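Local coordinates for protein glycoside Hydrolase (Bacteroides uniformis, PDB 5T99) that probably hydrolyses terminal galactose residues of agarose-derived oligosaccharides, as a family 2 glycoside hydrolase that binds d-galacto-isofagomine in its pocket, at residues D100-I105 with K179-E184; G106-M111 with N171-V176. All blocks are in the same frame, centred on the assembly; numbering follows the deposited sequence.

Contact 1: residues D100-I105 with K179-E184; sequences DKIVRI and KVYIPE. With EDO (1,2-ethanediol), chain M.
Water 2 joins Arg104 to segment 179-184: it accepts a bond from Arg104 NH2 at 2.9 Å, in the plane of the guanidinium, and donates one of 2.7 Å to Ile182 O. Water 1 instead accepts from two donors, weakly from Arg104 NH1 and, at 3.0 Å, from Glu184 N. Direct contact across the segments is mostly van der Waals. CE1 of Tyr181 sits 3.8 Å above the guanidinium plane of Arg104, over its centre, while the two planes are turned 46° apart, well short of a parallel stack. The phenol ring reaches this spot because its CG lies between the backbone N and the carbonyl carbon (chi1 68°). The side chains of Ile102 and Tyr181 cross at about a right angle, Ile102 CG1 lying 4.0 Å from Tyr181 CE2. Farther out, the extended chain of Lys179 passes the backbone of Asp100, Lys179 CE lying 3.2 Å from Asp100 O; at this outer end an ethanediol, probably from the crystallisation liquor, bonds Asp100 N and Lys101 O. Salt bridges to Asp177 and Glu134 also hold the arginine, and a leucine in its place would probably leave both carboxylates without this partner and both waters without their arginine donor. The interface thus joins the sugar-binding domain of a family 2 hydrolase to the start of the next β-domain, strand 102-107 facing strand 180-194 through side chains and water, so that the buried positive charge is probably balanced by Asp177 and Glu134 and hydrated where the domains meet.

Contact 2: residues G106-M111 with N171-V176; sequences GFDGAM and NVWLRV
One face of the Phe107 ring receives a methyl of Val172: CG1 makes a CH-pi contact 4.2 Å from the ring centroid, offset toward the rim, while Val172 CG2 comes to 3.7 Å from Phe107 CD1. The two side chains lie side by side and point the same way; Phe133 stacks on the phenyl ring, and Leu149 and Val151 of the other sheet of the domain also touch it. At the edge of the Trp173 indole, NE1 donates to Asp108 OD2 over 2.9 Å with an N-H...O angle of 166°. The acceptor lies in the indole plane, yet the donor stands 40° out of the carboxylate plane. With no side chain at Gly106, Arg175 can lay a face of its guanidinium close over Gly106 CA, Arg175 NH1 being 3.9 Å from it and engaged in a salt bridge with Glu134. Gly106 and Phe107 lie on strand 102-107, which runs antiparallel to strand 172-177 in the β-sandwich of the sugar-binding domain. Gly106 and Trp173 form a hydrogen-bonded pair, its bonds 2.8 Å from Gly106 N to Trp173 O and 2.7 Å from Trp173 N to Gly106 O, whereas Phe107 and Val172 form the next, non-hydrogen-bonded pair. Just past the strand end, Asp108 N donates to Asn171 O at 3.0 Å. With CG set beside its own backbone N (chi1 -66°), Asp108 turns its carboxylate to the indole, and water 4 connects its OD1 to Arg175 NH2.

How the contacts relate
Both contacts draw on strand 102-107: contact 1 uses a face of its first half, contact 2 the edge of its last residues and the turn beyond. Contact 2 is a join within one sheet, paired with the neighbour 172-177 through the backbone and through side chains on both faces; contact 1 looks across from that sheet to strand 180-194, which follows directly in the chain and belongs to the next domain. Each is partly buried. Contact 1 grades from a buried arginine and tyrosine to an exposed end at Asp100, whereas contact 2 sets an apolar face, turned to the sandwich interior, against a polar one. They meet where Arg104 O probably bonds Arg175 N, and share Glu134 as a common acidic partner.

Contact 1: residues D100-I105 with K179-E184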
ATOM      1  N   ASP A 100       6.324  38.365   6.632  1.00 33.66           N
ATOM      2  CA  ASP A 100       7.787  38.243   6.420  1.00 34.25           C
ATOM      3  C   ASP A 100       8.366  36.822   6.554  1.00 32.98           C
ATOM      4  O   ASP A 100       9.589  36.655   6.615  1.00 31.26           O
ATOM      5  CB  ASP A 100       8.568  39.241   7.308  1.00 35.21           C
ATOM      6  CG  ASP A 100       8.270  40.702   6.953  1.00 35.69           C
ATOM      7  OD1 ASP A 100       8.415  41.061   5.759  1.00 34.16           O
ATOM      8  OD2 ASP A 100       7.905  41.482   7.866  1.00 34.31           O
ATOM      9  N   LYS A 101       7.483  35.818   6.556  1.00 31.65           N
ATOM     10  CA  LYS A 101       7.854  34.412   6.597  1.00 31.17           C
ATOM     11  C   LYS A 101       7.911  33.860   5.190  1.00 28.98           C
ATOM     12  O   LYS A 101       7.300  34.409   4.274  1.00 27.59           O
ATOM     13  CB  LYS A 101       6.824  33.607   7.400  1.00 32.95           C
ATOM     14  CG  LYS A 101       7.049  33.500   8.904  1.00 35.61           C
ATOM     15  CD  LYS A 101       7.856  34.635   9.514  1.00 37.17           C
ATOM     16  CE  LYS A 101       7.799  34.603  11.028  1.00 38.96           C
ATOM     17  NZ  LYS A 101       8.812  35.548  11.574  1.00 41.47           N
ATOM     18  N   ILE A 102       8.646  32.761   5.032  1.00 27.94           N
ATOM     19  CA  ILE A 102       8.592  31.962   3.808  1.00 27.50           C
ATOM     20  C   ILE A 102       7.390  31.047   3.964  1.00 25.82           C
ATOM     21  O   ILE A 102       7.238  30.390   4.986  1.00 24.89           O
ATOM     22  CB  ILE A 102       9.857  31.112   3.586  1.00 28.02           C
ATOM     23  CG1 ILE A 102      11.137  31.971   3.641  1.00 28.69           C
ATOM     24  CG2 ILE A 102       9.765  30.353   2.267  1.00 28.33           C
ATOM     25  CD1 ILE A 102      11.240  33.059   2.594  1.00 28.78           C
ATOM     26  N   VAL A 103       6.530  31.027   2.956  1.00 25.94           N
ATOM     27  CA  VAL A 103       5.283  30.272   3.016  1.00 25.81           C
ATOM     28  C   VAL A 103       5.211  29.386   1.786  1.00 24.77           C
ATOM     29  O   VAL A 103       5.362  29.874   0.676  1.00 25.25           O
ATOM     30  CB  VAL A 103       4.064  31.208   3.074  1.00 26.51           C
ATOM     31  CG1 VAL A 103       2.766  30.400   3.194  1.00 26.95           C
ATOM     32  CG2 VAL A 103       4.210  32.178   4.246  1.00 26.91           C
ATOM     33  N   ARG A 104       5.019  28.084   2.001  1.00 24.27           N
ATOM     34  CA  ARG A 104       4.930  27.088   0.926  1.00 23.48           C
ATOM     35  C   ARG A 104       3.743  26.162   1.178  1.00 22.72           C
ATOM     36  O   ARG A 104       3.355  25.952   2.333  1.00 21.76           O
ATOM     37  CB  ARG A 104       6.208  26.256   0.863  1.00 23.64           C
ATOM     38  CG  ARG A 104       7.486  27.048   0.581  1.00 24.27           C
ATOM     39  CD  ARG A 104       8.727  26.209   0.876  1.00 24.92           C
ATOM     40  NE  ARG A 104       8.947  26.021   2.321  1.00 25.08           N
ATOM     41  CZ  ARG A 104       9.507  24.952   2.910  1.00 24.81           C
ATOM     42  NH1 ARG A 104       9.923  23.896   2.206  1.00 24.59           N
ATOM     43  NH2 ARG A 104       9.642  24.934   4.244  1.00 24.48           N
ATOM     44  N   ILE A 105       3.164  25.633   0.101  1.00 21.78           N
ATOM     45  CA  ILE A 105       2.120  24.629   0.200  1.00 21.87           C
ATOM     46  C   ILE A 105       2.635  23.356  -0.459  1.00 22.00           C
ATOM     47  O   ILE A 105       2.998  23.361  -1.640  1.00 21.63           O
ATOM     48  CB  ILE A 105       0.794  25.042  -0.472  1.00 21.94           C
ATOM     49  CG1 ILE A 105       0.373  26.456  -0.063  1.00 22.05           C
ATOM     50  CG2 ILE A 105      -0.313  24.044  -0.135  1.00 21.92           C
ATOM     51  CD1 ILE A 105       0.075  26.637   1.402  1.00 22.17           C
ATOM     52  N   LYS A 179      13.386  32.950   7.543  1.00 23.73           N
ATOM     53  CA  LYS A 179      14.188  33.016   6.320  1.00 23.84           C
ATOM     54  C   LYS A 179      15.499  32.186   6.327  1.00 23.49           C
ATOM     55  O   LYS A 179      16.178  32.093   5.284  1.00 22.90           O
ATOM     56  CB  LYS A 179      14.448  34.471   5.951  1.00 25.07           C
ATOM     57  CG  LYS A 179      13.178  35.179   5.512  1.00 26.66           C
ATOM     58  CD  LYS A 179      13.442  36.621   5.117  1.00 27.73           C
ATOM     59  CE  LYS A 179      12.142  37.361   4.837  1.00 28.60           C
ATOM     60  NZ  LYS A 179      12.368  38.580   4.012  1.00 29.05           N
ATOM     61  N   VAL A 180      15.847  31.595   7.476  1.00 21.67           N
ATOM     62  CA  VAL A 180      16.853  30.543   7.544  1.00 20.67           C
ATOM     63  C   VAL A 180      16.156  29.252   7.967  1.00 19.67           C
ATOM     64  O   VAL A 180      15.640  29.147   9.081  1.00 18.57           O
ATOM     65  CB  VAL A 180      17.988  30.890   8.527  1.00 21.08           C
ATOM     66  CG1 VAL A 180      19.111  29.864   8.431  1.00 20.89           C
ATOM     67  CG2 VAL A 180      18.532  32.289   8.249  1.00 21.53           C
ATOM     68  N   TYR A 181      16.151  28.264   7.079  1.00 19.25           N
ATOM     69  CA  TYR A 181      15.360  27.048   7.299  1.00 19.26           C
ATOM     70  C   TYR A 181      15.811  25.870   6.441  1.00 18.68           C
ATOM     71  O   TYR A 181      16.518  26.029   5.431  1.00 17.97           O
ATOM     72  CB  TYR A 181      13.874  27.312   6.992  1.00 19.61           C
ATOM     73  CG  TYR A 181      13.625  27.571   5.513  1.00 20.36           C
ATOM     74  CD1 TYR A 181      13.088  26.585   4.686  1.00 20.49           C
ATOM     75  CD2 TYR A 181      13.971  28.792   4.934  1.00 20.89           C
ATOM     76  CE1 TYR A 181      12.883  26.818   3.334  1.00 20.71           C
ATOM     77  CE2 TYR A 181      13.779  29.034   3.576  1.00 20.76           C
ATOM     78  CZ  TYR A 181      13.233  28.052   2.782  1.00 20.82           C
ATOM     79  OH  TYR A 181      13.050  28.310   1.443  1.00 20.65           O
ATOM     80  N   ILE A 182      15.327  24.699   6.844  1.00 18.25           N
ATOM     81  CA  ILE A 182      15.518  23.446   6.114  1.00 18.29           C
ATOM     82  C   ILE A 182      14.417  23.313   5.040  1.00 18.53           C
ATOM     83  O   ILE A 182      13.247  23.210   5.394  1.00 18.12           O
ATOM     84  CB  ILE A 182      15.489  22.252   7.102  1.00 17.63           C
ATOM     85  CG1 ILE A 182      16.680  22.348   8.067  1.00 17.39           C
ATOM     86  CG2 ILE A 182      15.509  20.919   6.369  1.00 17.26           C
ATOM     87  CD1 ILE A 182      16.490  21.566   9.347  1.00 17.57           C
ATOM     88  N   PRO A 183      14.788  23.308   3.733  1.00 19.19           N
ATOM     89  CA  PRO A 183      13.808  23.163   2.637  1.00 20.24           C
ATOM     90  C   PRO A 183      13.315  21.737   2.516  1.00 21.59           C
ATOM     91  O   PRO A 183      13.719  20.894   3.328  1.00 21.72           O
ATOM     92  CB  PRO A 183      14.599  23.573   1.401  1.00 19.98           C
ATOM     93  CG  PRO A 183      16.000  23.178   1.731  1.00 19.89           C
ATOM     94  CD  PRO A 183      16.165  23.358   3.213  1.00 19.36           C
ATOM     95  N   GLU A 184      12.449  21.449   1.540  1.00 23.44           N
ATOM     96  CA  GLU A 184      11.769  20.145   1.546  1.00 25.64           C
ATOM     97  C   GLU A 184      12.754  19.010   1.323  1.00 23.94           C
ATOM     98  O   GLU A 184      13.734  19.168   0.606  1.00 22.82           O
ATOM     99  CB  GLU A 184      10.573  20.052   0.582  1.00 27.40           C
ATOM    100  CG  GLU A 184      10.869  20.248  -0.893  1.00 29.99           C
ATOM    101  CD  GLU A 184       9.798  19.653  -1.818  1.00 32.53           C
ATOM    102  OE1 GLU A 184       8.755  19.103  -1.346  1.00 33.91           O
ATOM    103  OE2 GLU A 184      10.009  19.744  -3.041  1.00 33.77           O
TER
HETATM  104  C1  EDO M 911       4.211  37.637   3.625  1.00 29.82           C
HETATM  105  O1  EDO M 911       4.626  38.807   4.344  1.00 28.92           O
HETATM  106  C2  EDO M 911       5.322  37.060   2.751  1.00 30.28           C
HETATM  107  O2  EDO M 911       6.586  37.006   3.431  1.00 31.44           O
HETATM  108  O   HOH W   1      11.894  23.760  -0.331  1.00 16.33           O
HETATM  109  O   HOH W   2      10.805  22.295   4.828  1.00 26.86           O

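Contact 2: residues G106-M111 with N171-V176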
ATOM      1  N   GLY A 106       2.666  22.281   0.318  1.00 20.63           N
ATOM      2  CA  GLY A 106       3.144  21.002  -0.150  1.00 20.65           C
ATOM      3  C   GLY A 106       1.949  20.131  -0.473  1.00 20.54           C
ATOM      4  O   GLY A 106       1.047  19.978   0.358  1.00 19.95           O
ATOM      5  N   PHE A 107       1.945  19.575  -1.685  1.00 19.87           N
ATOM      6  CA  PHE A 107       0.972  18.581  -2.106  1.00 19.31           C
ATOM      7  C   PHE A 107       1.680  17.227  -2.205  1.00 18.91           C
ATOM      8  O   PHE A 107       2.568  17.056  -3.043  1.00 18.52           O
ATOM      9  CB  PHE A 107       0.381  18.969  -3.480  1.00 19.46           C
ATOM     10  CG  PHE A 107      -0.358  20.285  -3.490  1.00 18.99           C
ATOM     11  CD1 PHE A 107      -1.739  20.325  -3.348  1.00 19.32           C
ATOM     12  CD2 PHE A 107       0.317  21.476  -3.663  1.00 19.26           C
ATOM     13  CE1 PHE A 107      -2.428  21.536  -3.364  1.00 19.13           C
ATOM     14  CE2 PHE A 107      -0.362  22.685  -3.681  1.00 19.22           C
ATOM     15  CZ  PHE A 107      -1.740  22.714  -3.537  1.00 18.98           C
ATOM     16  N   ASP A 108       1.299  16.275  -1.355  1.00 18.37           N
ATOM     17  CA  ASP A 108       1.808  14.896  -1.464  1.00 18.27           C
ATOM     18  C   ASP A 108       1.358  14.157  -2.735  1.00 18.90           C
ATOM     19  O   ASP A 108       1.999  13.180  -3.163  1.00 18.64           O
ATOM     20  CB  ASP A 108       1.380  14.063  -0.250  1.00 17.98           C
ATOM     21  CG  ASP A 108       2.017  14.527   1.045  1.00 17.71           C
ATOM     22  OD1 ASP A 108       3.053  15.241   1.009  1.00 16.70           O
ATOM     23  OD2 ASP A 108       1.458  14.169   2.109  1.00 17.02           O
ATOM     24  N   GLY A 109       0.240  14.583  -3.315  1.00 19.05           N
ATOM     25  CA  GLY A 109      -0.280  13.918  -4.495  1.00 19.31           C
ATOM     26  C   GLY A 109      -1.545  14.572  -4.996  1.00 19.61           C
ATOM     27  O   GLY A 109      -2.443  14.907  -4.210  1.00 19.64           O
ATOM     28  N   ALA A 110      -1.592  14.764  -6.308  1.00 19.75           N
ATOM     29  CA  ALA A 110      -2.766  15.265  -6.984  1.00 19.88           C
ATOM     30  C   ALA A 110      -2.865  14.574  -8.344  1.00 20.09           C
ATOM     31  O   ALA A 110      -1.984  14.718  -9.187  1.00 19.44           O
ATOM     32  CB  ALA A 110      -2.669  16.767  -7.133  1.00 20.36           C
ATOM     33  N   MET A 111      -3.955  13.832  -8.538  1.00 20.77           N
ATOM     34  CA  MET A 111      -4.128  12.916  -9.659  1.00 21.36           C
ATOM     35  C   MET A 111      -5.139  13.474 -10.664  1.00 21.47           C
ATOM     36  O   MET A 111      -6.317  13.616 -10.321  1.00 22.22           O
ATOM     37  CB  MET A 111      -4.626  11.574  -9.114  1.00 21.10           C
ATOM     38  CG  MET A 111      -4.636  10.435 -10.117  1.00 21.32           C
ATOM     39  SD  MET A 111      -2.987   9.893 -10.607  1.00 21.83           S
ATOM     40  CE  MET A 111      -2.460   9.054  -9.101  1.00 21.68           C
ATOM     41  N   ASN A 171      -2.500  14.132   1.215  1.00 19.42           N
ATOM     42  CA  ASN A 171      -2.544  15.281   2.114  1.00 19.09           C
ATOM     43  C   ASN A 171      -1.864  16.511   1.515  1.00 18.97           C
ATOM     44  O   ASN A 171      -1.025  16.410   0.608  1.00 17.86           O
ATOM     45  CB  ASN A 171      -1.903  14.950   3.463  1.00 19.31           C
ATOM     46  CG  ASN A 171      -2.616  13.837   4.209  1.00 19.40           C
ATOM     47  OD1 ASN A 171      -1.992  12.844   4.594  1.00 21.00           O
ATOM     48  ND2 ASN A 171      -3.911  13.990   4.422  1.00 18.70           N
ATOM     49  N   VAL A 172      -2.258  17.668   2.037  1.00 19.53           N
ATOM     50  CA  VAL A 172      -1.717  18.960   1.642  1.00 20.08           C
ATOM     51  C   VAL A 172      -1.186  19.623   2.905  1.00 20.49           C
ATOM     52  O   VAL A 172      -1.799  19.498   3.966  1.00 20.80           O
ATOM     53  CB  VAL A 172      -2.802  19.826   0.963  1.00 20.60           C
ATOM     54  CG1 VAL A 172      -2.232  21.165   0.517  1.00 21.13           C
ATOM     55  CG2 VAL A 172      -3.387  19.090  -0.241  1.00 20.86           C
ATOM     56  N   TRP A 173      -0.059  20.321   2.795  1.00 20.72           N
ATOM     57  CA  TRP A 173       0.644  20.864   3.963  1.00 21.56           C
ATOM     58  C   TRP A 173       0.968  22.352   3.807  1.00 22.75           C
ATOM     59  O   TRP A 173       1.396  22.785   2.744  1.00 23.78           O
ATOM     60  CB  TRP A 173       1.933  20.076   4.218  1.00 20.89           C
ATOM     61  CG  TRP A 173       1.669  18.628   4.396  1.00 20.39           C
ATOM     62  CD1 TRP A 173       1.723  17.670   3.434  1.00 20.26           C
ATOM     63  CD2 TRP A 173       1.244  17.973   5.595  1.00 20.25           C
ATOM     64  NE1 TRP A 173       1.381  16.456   3.959  1.00 20.51           N
ATOM     65  CE2 TRP A 173       1.079  16.609   5.285  1.00 20.20           C
ATOM     66  CE3 TRP A 173       0.986  18.406   6.902  1.00 20.24           C
ATOM     67  CZ2 TRP A 173       0.680  15.664   6.235  1.00 20.14           C
ATOM     68  CZ3 TRP A 173       0.580  17.468   7.854  1.00 20.31           C
ATOM     69  CH2 TRP A 173       0.441  16.108   7.513  1.00 20.51           C
ATOM     70  N   LEU A 174       0.740  23.115   4.870  1.00 22.99           N
ATOM     71  CA  LEU A 174       1.172  24.499   4.960  1.00 23.91           C
ATOM     72  C   LEU A 174       2.479  24.548   5.746  1.00 23.25           C
ATOM     73  O   LEU A 174       2.561  23.996   6.836  1.00 22.77           O
ATOM     74  CB  LEU A 174       0.099  25.338   5.667  1.00 24.98           C
ATOM     75  CG  LEU A 174       0.451  26.782   6.049  1.00 25.79           C
ATOM     76  CD1 LEU A 174       0.547  27.649   4.806  1.00 25.29           C
ATOM     77  CD2 LEU A 174      -0.580  27.317   7.040  1.00 26.28           C
ATOM     78  N   ARG A 175       3.485  25.220   5.192  1.00 24.29           N
ATOM     79  CA  ARG A 175       4.802  25.344   5.819  1.00 25.30           C
ATOM     80  C   ARG A 175       5.137  26.820   5.940  1.00 25.75           C
ATOM     81  O   ARG A 175       5.266  27.522   4.929  1.00 27.02           O
ATOM     82  CB  ARG A 175       5.861  24.605   4.995  1.00 25.86           C
ATOM     83  CG  ARG A 175       5.768  23.089   5.138  1.00 26.93           C
ATOM     84  CD  ARG A 175       6.312  22.329   3.937  1.00 27.62           C
ATOM     85  NE  ARG A 175       5.817  20.948   3.903  1.00 28.39           N
ATOM     86  CZ  ARG A 175       5.906  20.117   2.856  1.00 29.06           C
ATOM     87  NH1 ARG A 175       6.499  20.493   1.709  1.00 28.64           N
ATOM     88  NH2 ARG A 175       5.396  18.885   2.958  1.00 29.14           N
ATOM     89  N   VAL A 176       5.241  27.294   7.178  1.00 25.85           N
ATOM     90  CA  VAL A 176       5.557  28.674   7.463  1.00 26.13           C
ATOM     91  C   VAL A 176       6.918  28.651   8.135  1.00 26.89           C
ATOM     92  O   VAL A 176       7.058  28.107   9.231  1.00 26.48           O
ATOM     93  CB  VAL A 176       4.496  29.309   8.381  1.00 27.06           C
ATOM     94  CG1 VAL A 176       4.902  30.727   8.794  1.00 27.50           C
ATOM     95  CG2 VAL A 176       3.147  29.328   7.678  1.00 27.18           C
TER
HETATM   96  O   HOH W   3      -0.352  12.187   1.995  1.00 21.73           O
HETATM   97  O   HOH W   4       4.265  17.920   0.449  1.00 22.70           O
HETATM   98  O   HOH W   5      -1.796  16.595  -2.203  1.00 17.13           O